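Local coordinates for Lmo2812 protein (PDB 5ZQA) that probably acts as a serine-type D-Ala-D-Ala carboxypeptidase, a penicillin-binding protein that trims peptidoglycan stem peptides during cell-wall building, at residues L63-T68 and S116-M121; L87-L92 and A123-E128; V248-L253 and K267-G272. All blocks are in the same frame, centred on the assembly; numbering follows the deposited sequence.

Contact 1. Residues L63-T68 and S116-M121; sequences LSKLMT and SAMLTM
The amino nitrogen of Lys65, NZ, is gripped at the end of a chain whose methylenes lie along Met118, and it hydrogen bonds to Ser62 OG, Asn124 OD1 and Ser162 O, all outside the two segments. The lysine runs extended as far as CE, and its last torsion (chi4 75°) turns NZ aside from the line of the methylenes. Lysine and methionine lie side by side, pointing opposite ways: Lys65 CD lies 3.5 Å from Met118 CG and equally close to Met118 O, while CB of Lys65 is 3.7 Å from the same methionine CG. Met118 sends CG anti to its own backbone N (chi1 174°) and stays extended at chi2, which carries its sulfur towards helix 65-77, where Met118 SD rests 3.7 Å from Thr68 CG2. The bend at chi3 turns only the CE methyl, 3.8 Å from Lys65 O. The threonine thus divides its branches, with the methyl turned to sulfur and OG1 hydrogen-bonded to Ala161 O. Beside this packing, the methyls Leu66 CD2 and Leu119 CD2 approach to 4.3 Å. No hydrogen bond joins the segments. The contact is buried and mostly apolar; packing on CG and O of Met118 probably limits the freedom of the methylenes of the lysine predicted to be the proton acceptor, while its polar end is directed to the predicted acyl-ester serine, Ser62.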
ATOM      1  N   LEU A  63       4.601  -0.528   0.235  1.00  7.20           N
ATOM      2  CA  LEU A  63       3.544   0.343   0.763  1.00  8.15           C
ATOM      3  C   LEU A  63       3.526   1.628  -0.062  1.00  7.67           C
ATOM      4  O   LEU A  63       2.505   2.320  -0.121  1.00  9.33           O
ATOM      5  CB  LEU A  63       3.733   0.642   2.252  1.00  8.32           C
ATOM      6  CG  LEU A  63       3.744  -0.583   3.185  1.00  6.97           C
ATOM      7  CD1 LEU A  63       3.928  -0.144   4.630  1.00  9.55           C
ATOM      8  CD2 LEU A  63       2.469  -1.402   3.024  1.00 10.90           C
ATOM      9  N   SER A  64       4.647   1.921  -0.732  1.00  7.52           N
ATOM     10  CA  SER A  64       4.726   3.044  -1.668  1.00  6.99           C
ATOM     11  C   SER A  64       3.645   3.006  -2.737  1.00  7.74           C
ATOM     12  O   SER A  64       3.231   4.060  -3.253  1.00  8.00           O
ATOM     13  CB  SER A  64       6.082   3.067  -2.376  1.00  9.79           C
ATOM     14  OG  SER A  64       7.149   3.219  -1.462  1.00  9.22           O
ATOM     15  N   LYS A  65       3.193   1.804  -3.080  1.00  7.51           N
ATOM     16  CA  LYS A  65       2.175   1.659  -4.111  1.00  8.77           C
ATOM     17  C   LYS A  65       0.848   2.319  -3.752  1.00  7.37           C
ATOM     18  O   LYS A  65       0.041   2.594  -4.643  1.00  8.66           O
ATOM     19  CB  LYS A  65       1.954   0.182  -4.420  1.00  8.30           C
ATOM     20  CG  LYS A  65       3.164  -0.480  -5.077  1.00  9.00           C
ATOM     21  CD  LYS A  65       2.940  -1.973  -5.227  1.00 10.44           C
ATOM     22  CE  LYS A  65       4.008  -2.617  -6.112  1.00 11.83           C
ATOM     23  NZ  LYS A  65       5.292  -2.733  -5.394  1.00 12.82           N
ATOM     24  N   LEU A  66       0.625   2.610  -2.472  1.00  8.22           N
ATOM     25  CA  LEU A  66      -0.587   3.338  -2.095  1.00  7.52           C
ATOM     26  C   LEU A  66      -0.543   4.770  -2.619  1.00  8.70           C
ATOM     27  O   LEU A  66      -1.577   5.326  -2.984  1.00  7.84           O
ATOM     28  CB  LEU A  66      -0.786   3.337  -0.580  1.00  8.67           C
ATOM     29  CG  LEU A  66      -1.108   1.944  -0.017  1.00  9.52           C
ATOM     30  CD1 LEU A  66      -1.183   1.968   1.495  1.00 13.54           C
ATOM     31  CD2 LEU A  66      -2.421   1.398  -0.589  1.00 11.24           C
ATOM     32  N   MET A  67       0.647   5.367  -2.671  1.00  8.20           N
ATOM     33  CA  MET A  67       0.740   6.722  -3.206  1.00  8.04           C
ATOM     34  C   MET A  67       0.593   6.683  -4.720  1.00  7.89           C
ATOM     35  O   MET A  67      -0.061   7.549  -5.307  1.00  8.63           O
ATOM     36  CB  MET A  67       2.060   7.399  -2.829  1.00  8.26           C
ATOM     37  CG  MET A  67       2.234   8.773  -3.498  1.00  8.19           C
ATOM     38  SD  MET A  67       0.948   9.968  -3.074  1.00 10.27           S
ATOM     39  CE  MET A  67       1.551  10.565  -1.495  1.00 10.91           C
ATOM     40  N   THR A  68       1.188   5.677  -5.356  1.00  8.76           N
ATOM     41  CA  THR A  68       0.989   5.516  -6.790  1.00  7.95           C
ATOM     42  C   THR A  68      -0.498   5.302  -7.105  1.00  8.57           C
ATOM     43  O   THR A  68      -1.010   5.911  -8.040  1.00  8.65           O
ATOM     44  CB  THR A  68       1.848   4.364  -7.334  1.00  7.17           C
ATOM     45  OG1 THR A  68       3.212   4.632  -6.975  1.00  9.44           O
ATOM     46  CG2 THR A  68       1.747   4.233  -8.871  1.00  9.10           C
ATOM     47  N   SER A 116      -4.876  -3.055 -10.711  1.00  7.79           N
ATOM     48  CA  SER A 116      -5.236  -4.236  -9.929  1.00  8.05           C
ATOM     49  C   SER A 116      -4.005  -5.050  -9.542  1.00  9.06           C
ATOM     50  O   SER A 116      -3.893  -5.479  -8.399  1.00 10.98           O
ATOM     51  CB  SER A 116      -6.210  -5.128 -10.697  1.00  8.40           C
ATOM     52  OG  SER A 116      -7.409  -4.430 -10.981  1.00 10.59           O
ATOM     53  N   ALA A 117      -3.098  -5.272 -10.492  1.00  7.99           N
ATOM     54  CA  ALA A 117      -1.898  -6.072 -10.225  1.00  9.94           C
ATOM     55  C   ALA A 117      -1.010  -5.415  -9.172  1.00  9.94           C
ATOM     56  O   ALA A 117      -0.495  -6.081  -8.270  1.00  9.33           O
ATOM     57  CB  ALA A 117      -1.114  -6.305 -11.521  1.00  9.21           C
ATOM     58  N   MET A 118      -0.844  -4.104  -9.278  1.00 10.44           N
ATOM     59  CA  MET A 118      -0.080  -3.361  -8.286  1.00 10.55           C
ATOM     60  C   MET A 118      -0.644  -3.554  -6.878  1.00 10.62           C
ATOM     61  O   MET A 118       0.098  -3.858  -5.943  1.00 10.39           O
ATOM     62  CB  MET A 118      -0.054  -1.883  -8.680  1.00 10.65           C
ATOM     63  CG  MET A 118       0.585  -0.980  -7.672  1.00 12.83           C
ATOM     64  SD  MET A 118       0.645   0.715  -8.271  1.00 10.19           S
ATOM     65  CE  MET A 118      -1.053   1.226  -8.005  1.00 10.81           C
ATOM     66  N   LEU A 119      -1.956  -3.403  -6.716  1.00 10.48           N
ATOM     67  CA  LEU A 119      -2.543  -3.432  -5.376  1.00 11.32           C
ATOM     68  C   LEU A 119      -2.727  -4.845  -4.828  1.00 11.75           C
ATOM     69  O   LEU A 119      -2.581  -5.063  -3.618  1.00 13.05           O
ATOM     70  CB  LEU A 119      -3.888  -2.702  -5.370  1.00 11.93           C
ATOM     71  CG  LEU A 119      -3.822  -1.176  -5.471  1.00  9.94           C
ATOM     72  CD1 LEU A 119      -5.239  -0.627  -5.420  1.00 10.45           C
ATOM     73  CD2 LEU A 119      -2.967  -0.590  -4.358  1.00 10.50           C
ATOM     74  N   THR A 120      -3.021  -5.797  -5.713  1.00 11.05           N
ATOM     75  CA  THR A 120      -3.403  -7.152  -5.303  1.00 10.29           C
ATOM     76  C   THR A 120      -2.189  -8.057  -5.087  1.00 11.24           C
ATOM     77  O   THR A 120      -2.008  -8.626  -3.999  1.00 13.20           O
ATOM     78  CB  THR A 120      -4.349  -7.783  -6.353  1.00 13.37           C
ATOM     79  OG1 THR A 120      -5.531  -6.981  -6.463  1.00 15.51           O
ATOM     80  CG2 THR A 120      -4.760  -9.184  -5.959  1.00 14.00           C
ATOM     81  N   MET A 121      -1.340  -8.178  -6.103  1.00 10.83           N
ATOM     82  CA  MET A 121      -0.175  -9.064  -6.009  1.00 12.80           C
ATOM     83  C   MET A 121       1.139  -8.322  -5.803  1.00 11.13           C
ATOM     84  O   MET A 121       2.200  -8.946  -5.747  1.00 12.71           O
ATOM     85  CB  MET A 121      -0.065  -9.946  -7.265  1.00 14.17           C
ATOM     86  CG  MET A 121       0.237  -9.184  -8.559  1.00 12.58           C
ATOM     87  SD  MET A 121       0.703 -10.262  -9.921  1.00 16.04           S
ATOM     88  CE  MET A 121       2.366 -10.725  -9.434  1.00 15.34           C
TER

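Contact 2. Residues L87-L92 and A123-E128; sequences LDLVRL and ANDAAE
Three side chains of segment 87-92 come down on the first turn of helix 124-135, each at its own angle. Leu89 lies aslant the carboxylate of Asp125, with its CD1 methyl 3.6 Å from Asp125 OD2; the other methyl, CD2, reaches past the carboxylate to 3.6 Å from Ala126 N. Leu92 stands at about a right angle to Asp125 and meets it nearer the backbone: its CG is 4.0 Å from Asp125 CB, and its CD1 is also 4.0 Å from Asn124 CB. Between them Val90 slants over Glu128, placing CG2 3.5 Å from Glu128 CB. The glutamate then folds away at chi2, and its OE1 hydrogen bonds to Ser162 OG.

Asp125 holds its carboxylate between its backbone N and carbonyl carbon (chi1 51°), and the backbone NH groups of Leu100 and Tyr101, at the start of helix 100-104, bond to OD1 and OD2 respectively. A water bridges the segments, donating to Val90 O at 2.7 Å and to Asp125 OD2 at 2.9 Å. Asn124, touched by Leu92, donates from ND2 to Val98 O and stands beside the predicted active site. With Ser122, a predicted active-site residue, it is consistent with the SxN motif of penicillin-binding proteins, in which the loop and helix start that carry the motif line one side of the catalytic cleft.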
ATOM      1  N   LEU A  87      -0.778  -0.186 -21.734  1.00 10.91           N
ATOM      2  CA  LEU A  87       0.592   0.215 -21.500  1.00 12.09           C
ATOM      3  C   LEU A  87       1.504  -0.996 -21.512  1.00 13.09           C
ATOM      4  O   LEU A  87       1.062  -2.110 -21.231  1.00 11.94           O
ATOM      5  CB  LEU A  87       0.712   0.943 -20.165  1.00 11.50           C
ATOM      6  CG  LEU A  87      -0.232   2.114 -19.966  1.00 11.83           C
ATOM      7  CD1 LEU A  87      -0.021   2.650 -18.558  1.00 13.65           C
ATOM      8  CD2 LEU A  87       0.018   3.191 -21.008  1.00 12.83           C
ATOM      9  N   ASP A  88       2.776  -0.769 -21.811  1.00 12.89           N
ATOM     10  CA  ASP A  88       3.752  -1.853 -21.867  1.00 13.21           C
ATOM     11  C   ASP A  88       4.539  -1.919 -20.579  1.00 12.35           C
ATOM     12  O   ASP A  88       5.118  -0.915 -20.154  1.00 14.09           O
ATOM     13  CB  ASP A  88       4.704  -1.657 -23.043  1.00 14.51           C
ATOM     14  CG  ASP A  88       3.981  -1.628 -24.367  1.00 18.65           C
ATOM     15  OD1 ASP A  88       3.225  -2.578 -24.651  1.00 18.21           O
ATOM     16  OD2 ASP A  88       4.143  -0.639 -25.116  1.00 26.49           O
ATOM     17  N   LEU A  89       4.561  -3.102 -19.963  1.00 11.34           N
ATOM     18  CA  LEU A  89       5.271  -3.300 -18.706  1.00 10.95           C
ATOM     19  C   LEU A  89       6.744  -2.960 -18.853  1.00 13.54           C
ATOM     20  O   LEU A  89       7.404  -3.411 -19.795  1.00 13.77           O
ATOM     21  CB  LEU A  89       5.137  -4.741 -18.218  1.00 10.72           C
ATOM     22  CG  LEU A  89       3.787  -5.072 -17.599  1.00 10.51           C
ATOM     23  CD1 LEU A  89       3.666  -6.570 -17.377  1.00 10.83           C
ATOM     24  CD2 LEU A  89       3.633  -4.272 -16.291  1.00 10.46           C
ATOM     25  N   VAL A  90       7.248  -2.155 -17.924  1.00 15.64           N
ATOM     26  CA  VAL A  90       8.661  -1.829 -17.904  1.00 16.73           C
ATOM     27  C   VAL A  90       9.438  -3.073 -17.470  1.00 18.45           C
ATOM     28  O   VAL A  90       8.929  -3.918 -16.732  1.00 19.81           O
ATOM     29  CB  VAL A  90       8.978  -0.641 -16.956  1.00 19.02           C
ATOM     30  CG1 VAL A  90       8.047   0.536 -17.213  1.00 20.38           C
ATOM     31  CG2 VAL A  90       8.892  -1.077 -15.519  1.00 21.67           C
ATOM     32  N   ARG A  91      10.667  -3.199 -17.952  1.00 16.10           N
ATOM     33  CA  ARG A  91      11.526  -4.296 -17.523  1.00 17.59           C
ATOM     34  C   ARG A  91      12.226  -3.910 -16.233  1.00 19.09           C
ATOM     35  O   ARG A  91      12.753  -2.804 -16.116  1.00 24.43           O
ATOM     36  CB  ARG A  91      12.554  -4.644 -18.601  1.00 20.43           C
ATOM     37  CG  ARG A  91      11.961  -5.379 -19.788  1.00 26.99           C
ATOM     38  CD  ARG A  91      12.992  -5.604 -20.879  1.00 33.91           C
ATOM     39  NE  ARG A  91      12.470  -6.476 -21.924  1.00 36.60           N
ATOM     40  CZ  ARG A  91      11.657  -6.073 -22.895  1.00 39.22           C
ATOM     41  NH1 ARG A  91      11.272  -4.804 -22.957  1.00 39.86           N
ATOM     42  NH2 ARG A  91      11.229  -6.941 -23.804  1.00 39.66           N
ATOM     43  N   LEU A  92      12.209  -4.813 -15.260  1.00 19.02           N
ATOM     44  CA  LEU A  92      12.876  -4.568 -13.990  1.00 21.74           C
ATOM     45  C   LEU A  92      14.291  -5.126 -14.040  1.00 25.98           C
ATOM     46  O   LEU A  92      14.511  -6.198 -14.595  1.00 28.07           O
ATOM     47  CB  LEU A  92      12.099  -5.209 -12.844  1.00 21.92           C
ATOM     48  CG  LEU A  92      10.629  -4.813 -12.684  1.00 16.42           C
ATOM     49  CD1 LEU A  92       9.963  -5.768 -11.708  1.00 17.30           C
ATOM     50  CD2 LEU A  92      10.492  -3.368 -12.208  1.00 19.05           C
ATOM     51  N   ALA A 123       2.658  -6.094  -7.831  1.00  9.44           N
ATOM     52  CA  ALA A 123       3.484  -6.154  -9.036  1.00  9.01           C
ATOM     53  C   ALA A 123       4.286  -4.862  -9.223  1.00  9.15           C
ATOM     54  O   ALA A 123       3.726  -3.790  -9.490  1.00  9.39           O
ATOM     55  CB  ALA A 123       2.605  -6.428 -10.261  1.00 10.85           C
ATOM     56  N   ASN A 124       5.601  -4.965  -9.092  1.00  9.61           N
ATOM     57  CA  ASN A 124       6.472  -3.798  -9.190  1.00  9.38           C
ATOM     58  C   ASN A 124       6.526  -3.206 -10.586  1.00  7.56           C
ATOM     59  O   ASN A 124       6.562  -1.985 -10.746  1.00  9.53           O
ATOM     60  CB  ASN A 124       7.893  -4.156  -8.751  1.00  8.66           C
ATOM     61  CG  ASN A 124       7.976  -4.426  -7.288  1.00 10.21           C
ATOM     62  OD1 ASN A 124       7.884  -3.505  -6.486  1.00 11.41           O
ATOM     63  ND2 ASN A 124       8.142  -5.693  -6.917  1.00 13.59           N
ATOM     64  N   ASP A 125       6.544  -4.068 -11.602  1.00  8.63           N
ATOM     65  CA  ASP A 125       6.582  -3.568 -12.962  1.00  9.03           C
ATOM     66  C   ASP A 125       5.291  -2.813 -13.308  1.00  7.04           C
ATOM     67  O   ASP A 125       5.346  -1.778 -13.972  1.00  9.81           O
ATOM     68  CB  ASP A 125       6.867  -4.699 -13.970  1.00 10.70           C
ATOM     69  CG  ASP A 125       5.960  -5.925 -13.815  1.00 11.73           C
ATOM     70  OD1 ASP A 125       5.190  -6.038 -12.844  1.00 10.98           O
ATOM     71  OD2 ASP A 125       6.051  -6.814 -14.700  1.00 12.08           O
ATOM     72  N   ALA A 126       4.146  -3.292 -12.820  1.00  8.71           N
ATOM     73  CA  ALA A 126       2.882  -2.591 -13.060  1.00  8.75           C
ATOM     74  C   ALA A 126       2.920  -1.178 -12.476  1.00  9.00           C
ATOM     75  O   ALA A 126       2.522  -0.202 -13.124  1.00  9.94           O
ATOM     76  CB  ALA A 126       1.726  -3.381 -12.487  1.00  9.16           C
ATOM     77  N   ALA A 127       3.425  -1.067 -11.253  1.00  7.76           N
ATOM     78  CA  ALA A 127       3.548   0.238 -10.606  1.00  8.17           C
ATOM     79  C   ALA A 127       4.459   1.187 -11.386  1.00  7.97           C
ATOM     80  O   ALA A 127       4.127   2.352 -11.584  1.00 10.15           O
ATOM     81  CB  ALA A 127       4.060   0.067  -9.179  1.00  8.90           C
ATOM     82  N   GLU A 128       5.613   0.688 -11.820  1.00  8.96           N
ATOM     83  CA  GLU A 128       6.571   1.533 -12.535  1.00  8.58           C
ATOM     84  C   GLU A 128       5.988   2.008 -13.863  1.00  9.83           C
ATOM     85  O   GLU A 128       6.217   3.147 -14.281  1.00 11.65           O
ATOM     86  CB  GLU A 128       7.884   0.784 -12.787  1.00  9.36           C
ATOM     87  CG  GLU A 128       8.699   0.514 -11.517  1.00 13.12           C
ATOM     88  CD  GLU A 128       9.164   1.784 -10.839  1.00 15.42           C
ATOM     89  OE1 GLU A 128       9.231   1.802  -9.584  1.00 14.26           O
ATOM     90  OE2 GLU A 128       9.471   2.769 -11.548  1.00 16.80           O
TER
HETATM   91  O   HOH W   1       8.285  -6.489 -16.443  1.00 15.55           O

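Contact 3. Residues V248-L253 and K267-G272; sequences VISIVL and KLMEVG
Val248, Met269 and Leu268 bury the most surface where the C-terminal helix 258-272 covers strand 246-255. The two short segments run nearly antiparallel, at 150°, with their axes 8.8 Å apart. Val248 points at the helix and spreads its two methyls between different partners. CG2 meets the thioether of the methionine, with Met269 SD at 3.5 Å, whereas CG1 is 3.7 Å from Gly272 O, an oxygen that also accepts a hydrogen bond from Lys246 NZ. Because Gly272 has no side chain, the last turn of the helix can come this close to the valine.

Met269 starts off to one side of the strand and is brought back over it by a turn at its second torsion (chi2 -59°). Its side chain runs alongside that of Val248, heading the other way, and ends on the serine, where Met269 CE lies 3.4 Å from Ser250 OG. Leu268 covers the next part of the strand. Its CB is 4.1 Å from Ser250 CB, and its CD1 methyl reaches onward to 3.6 Å from Val252 CG2 and 3.9 Å from Ile251 O, the leucine slanting over the valine.

Ile249 and Ile251 turn to the other face of the sheet, where they touch helix 175-188. The strand, central in a five-stranded antiparallel sheet, is therefore covered by helices on both faces, as in the alpha/beta domain of serine penicillin-binding proteins and related beta-lactamases. Its backbone is paired with its neighbours, Ser250 with Gly239 and Ile251 with Ala39 among them, and no hydrogen bond connects it to the helix segment. The joint consequently depends on fit: methyls, a sulfur and a serine make most of the contact, consistent with burial of apolar surface as what holds the helix to the sheet.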
ATOM      1  N   VAL A 248     -10.967   1.896  11.341  1.00  9.15           N
ATOM      2  CA  VAL A 248      -9.630   2.022  11.907  1.00  8.78           C
ATOM      3  C   VAL A 248      -8.618   1.645  10.839  1.00  8.10           C
ATOM      4  O   VAL A 248      -8.947   0.951   9.866  1.00  9.27           O
ATOM      5  CB  VAL A 248      -9.427   1.149  13.165  1.00 11.35           C
ATOM      6  CG1 VAL A 248     -10.453   1.530  14.248  1.00 11.52           C
ATOM      7  CG2 VAL A 248      -9.511  -0.331  12.828  1.00 12.55           C
ATOM      8  N   ILE A 249      -7.404   2.162  10.998  1.00  6.60           N
ATOM      9  CA  ILE A 249      -6.296   1.815  10.126  1.00  6.61           C
ATOM     10  C   ILE A 249      -5.143   1.346  10.997  1.00  8.79           C
ATOM     11  O   ILE A 249      -4.745   2.035  11.940  1.00  9.12           O
ATOM     12  CB  ILE A 249      -5.867   2.998   9.258  1.00  7.29           C
ATOM     13  CG1 ILE A 249      -6.990   3.352   8.279  1.00  8.72           C
ATOM     14  CG2 ILE A 249      -4.588   2.654   8.487  1.00  9.31           C
ATOM     15  CD1 ILE A 249      -6.705   4.604   7.461  1.00 10.96           C
ATOM     16  N   SER A 250      -4.635   0.152  10.704  1.00  7.30           N
ATOM     17  CA  SER A 250      -3.502  -0.395  11.445  1.00  8.66           C
ATOM     18  C   SER A 250      -2.251  -0.370  10.585  1.00  8.19           C
ATOM     19  O   SER A 250      -2.323  -0.559   9.374  1.00  7.89           O
ATOM     20  CB  SER A 250      -3.804  -1.824  11.902  1.00  9.55           C
ATOM     21  OG  SER A 250      -3.993  -2.682  10.781  1.00 10.19           O
ATOM     22  N   ILE A 251      -1.107  -0.126  11.218  1.00  7.94           N
ATOM     23  CA  ILE A 251       0.179  -0.131  10.532  1.00  7.69           C
ATOM     24  C   ILE A 251       1.140  -1.088  11.232  1.00  8.17           C
ATOM     25  O   ILE A 251       1.339  -0.981  12.444  1.00  8.79           O
ATOM     26  CB  ILE A 251       0.843   1.257  10.525  1.00  9.11           C
ATOM     27  CG1 ILE A 251      -0.157   2.367  10.174  1.00 14.59           C
ATOM     28  CG2 ILE A 251       2.060   1.246   9.612  1.00  9.71           C
ATOM     29  CD1 ILE A 251      -0.600   2.315   8.792  1.00 15.11           C
ATOM     30  N   VAL A 252       1.726  -2.013  10.470  1.00  6.91           N
ATOM     31  CA  VAL A 252       2.746  -2.946  10.949  1.00  8.39           C
ATOM     32  C   VAL A 252       3.973  -2.837  10.058  1.00  8.46           C
ATOM     33  O   VAL A 252       3.872  -3.032   8.851  1.00  8.16           O
ATOM     34  CB  VAL A 252       2.220  -4.402  10.944  1.00  8.50           C
ATOM     35  CG1 VAL A 252       3.368  -5.407  11.037  1.00 11.69           C
ATOM     36  CG2 VAL A 252       1.216  -4.595  12.075  1.00 11.64           C
ATOM     37  N   LEU A 253       5.117  -2.505  10.651  1.00  7.86           N
ATOM     38  CA  LEU A 253       6.377  -2.388   9.923  1.00  8.17           C
ATOM     39  C   LEU A 253       7.444  -3.282  10.537  1.00  9.67           C
ATOM     40  O   LEU A 253       7.623  -3.286  11.755  1.00 10.64           O
ATOM     41  CB  LEU A 253       6.867  -0.933   9.915  1.00  9.50           C
ATOM     42  CG  LEU A 253       5.872   0.083   9.359  1.00  9.70           C
ATOM     43  CD1 LEU A 253       6.343   1.507   9.653  1.00 11.10           C
ATOM     44  CD2 LEU A 253       5.702  -0.131   7.865  1.00 10.05           C
ATOM     45  N   LYS A 267      -4.006  -8.401  16.658  1.00 10.06           N
ATOM     46  CA  LYS A 267      -3.929  -7.763  17.968  1.00  9.87           C
ATOM     47  C   LYS A 267      -4.294  -6.282  17.890  1.00 11.59           C
ATOM     48  O   LYS A 267      -4.991  -5.758  18.758  1.00 13.55           O
ATOM     49  CB  LYS A 267      -2.532  -7.936  18.548  1.00 11.85           C
ATOM     50  CG  LYS A 267      -2.236  -9.359  18.987  1.00 13.03           C
ATOM     51  CD  LYS A 267      -0.801  -9.459  19.431  1.00 14.50           C
ATOM     52  CE  LYS A 267      -0.447 -10.861  19.903  1.00 16.20           C
ATOM     53  NZ  LYS A 267       1.033 -10.957  20.032  1.00 18.33           N
ATOM     54  N   LEU A 268      -3.837  -5.612  16.834  1.00 11.79           N
ATOM     55  CA  LEU A 268      -4.117  -4.187  16.676  1.00 10.21           C
ATOM     56  C   LEU A 268      -5.591  -3.937  16.374  1.00 10.26           C
ATOM     57  O   LEU A 268      -6.179  -2.963  16.870  1.00 11.11           O
ATOM     58  CB  LEU A 268      -3.240  -3.582  15.567  1.00 10.15           C
ATOM     59  CG  LEU A 268      -1.746  -3.501  15.901  1.00  9.00           C
ATOM     60  CD1 LEU A 268      -0.946  -3.214  14.645  1.00 12.55           C
ATOM     61  CD2 LEU A 268      -1.484  -2.418  16.946  1.00 12.32           C
ATOM     62  N   MET A 269      -6.199  -4.817  15.580  1.00 11.00           N
ATOM     63  CA  MET A 269      -7.614  -4.668  15.255  1.00 12.10           C
ATOM     64  C   MET A 269      -8.471  -4.883  16.507  1.00 15.76           C
ATOM     65  O   MET A 269      -9.480  -4.195  16.691  1.00 14.78           O
ATOM     66  CB  MET A 269      -8.009  -5.632  14.125  1.00 13.60           C
ATOM     67  CG  MET A 269      -7.515  -5.184  12.740  1.00 13.86           C
ATOM     68  SD  MET A 269      -8.172  -3.544  12.328  1.00 16.34           S
ATOM     69  CE  MET A 269      -7.358  -3.179  10.766  1.00 13.49           C
ATOM     70  N   GLU A 270      -8.050  -5.800  17.377  1.00 13.07           N
ATOM     71  CA  GLU A 270      -8.733  -6.015  18.660  1.00 15.35           C
ATOM     72  C   GLU A 270      -8.713  -4.740  19.511  1.00 15.63           C
ATOM     73  O   GLU A 270      -9.727  -4.349  20.092  1.00 15.99           O
ATOM     74  CB  GLU A 270      -8.095  -7.178  19.434  1.00 17.37           C
ATOM     75  CG  GLU A 270      -8.760  -7.460  20.778  1.00 23.50           C
ATOM     76  CD  GLU A 270      -8.480  -8.862  21.295  1.00 36.99           C
ATOM     77  OE1 GLU A 270      -8.512  -9.816  20.488  1.00 41.34           O
ATOM     78  OE2 GLU A 270      -8.236  -9.009  22.512  1.00 39.58           O
ATOM     79  N   VAL A 271      -7.557  -4.092  19.576  1.00 12.51           N
ATOM     80  CA  VAL A 271      -7.433  -2.810  20.271  1.00 11.47           C
ATOM     81  C   VAL A 271      -8.283  -1.744  19.594  1.00 13.94           C
ATOM     82  O   VAL A 271      -8.979  -0.960  20.259  1.00 14.93           O
ATOM     83  CB  VAL A 271      -5.956  -2.347  20.310  1.00 13.01           C
ATOM     84  CG1 VAL A 271      -5.842  -0.912  20.828  1.00 15.72           C
ATOM     85  CG2 VAL A 271      -5.160  -3.291  21.185  1.00 14.55           C
ATOM     86  N   GLY A 272      -8.219  -1.715  18.267  1.00 11.72           N
ATOM     87  CA  GLY A 272      -8.925  -0.700  17.502  1.00 14.18           C
ATOM     88  C   GLY A 272     -10.421  -0.677  17.757  1.00 13.52           C
ATOM     89  O   GLY A 272     -11.043   0.390  17.733  1.00 17.02           O
TER

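Contacts 1 and 2 touch directly, with centres 12 Å apart and segments that alternate along the chain. Besides meeting through Lys65 and Asn124 in the predicted catalytic site, they are joined by a probable backbone hydrogen bond, Ala123 N to Ala117 O at 3.2 Å. Nearby, Met118 SD packs 3.6 Å from Ala127 CB. Contact 3 lies on the sheet side, its centre 20 Å from that of contact 1, yet Leu63 CD1 and Leu253 CD2 touch at 3.7 Å. Contacts 2 and 3 fall on opposite sides of the chain's centre, about 15 Å apart at their nearest atoms. Lys226, a predicted substrate-binding residue, has its side chain about 4 Å from that of Lys65.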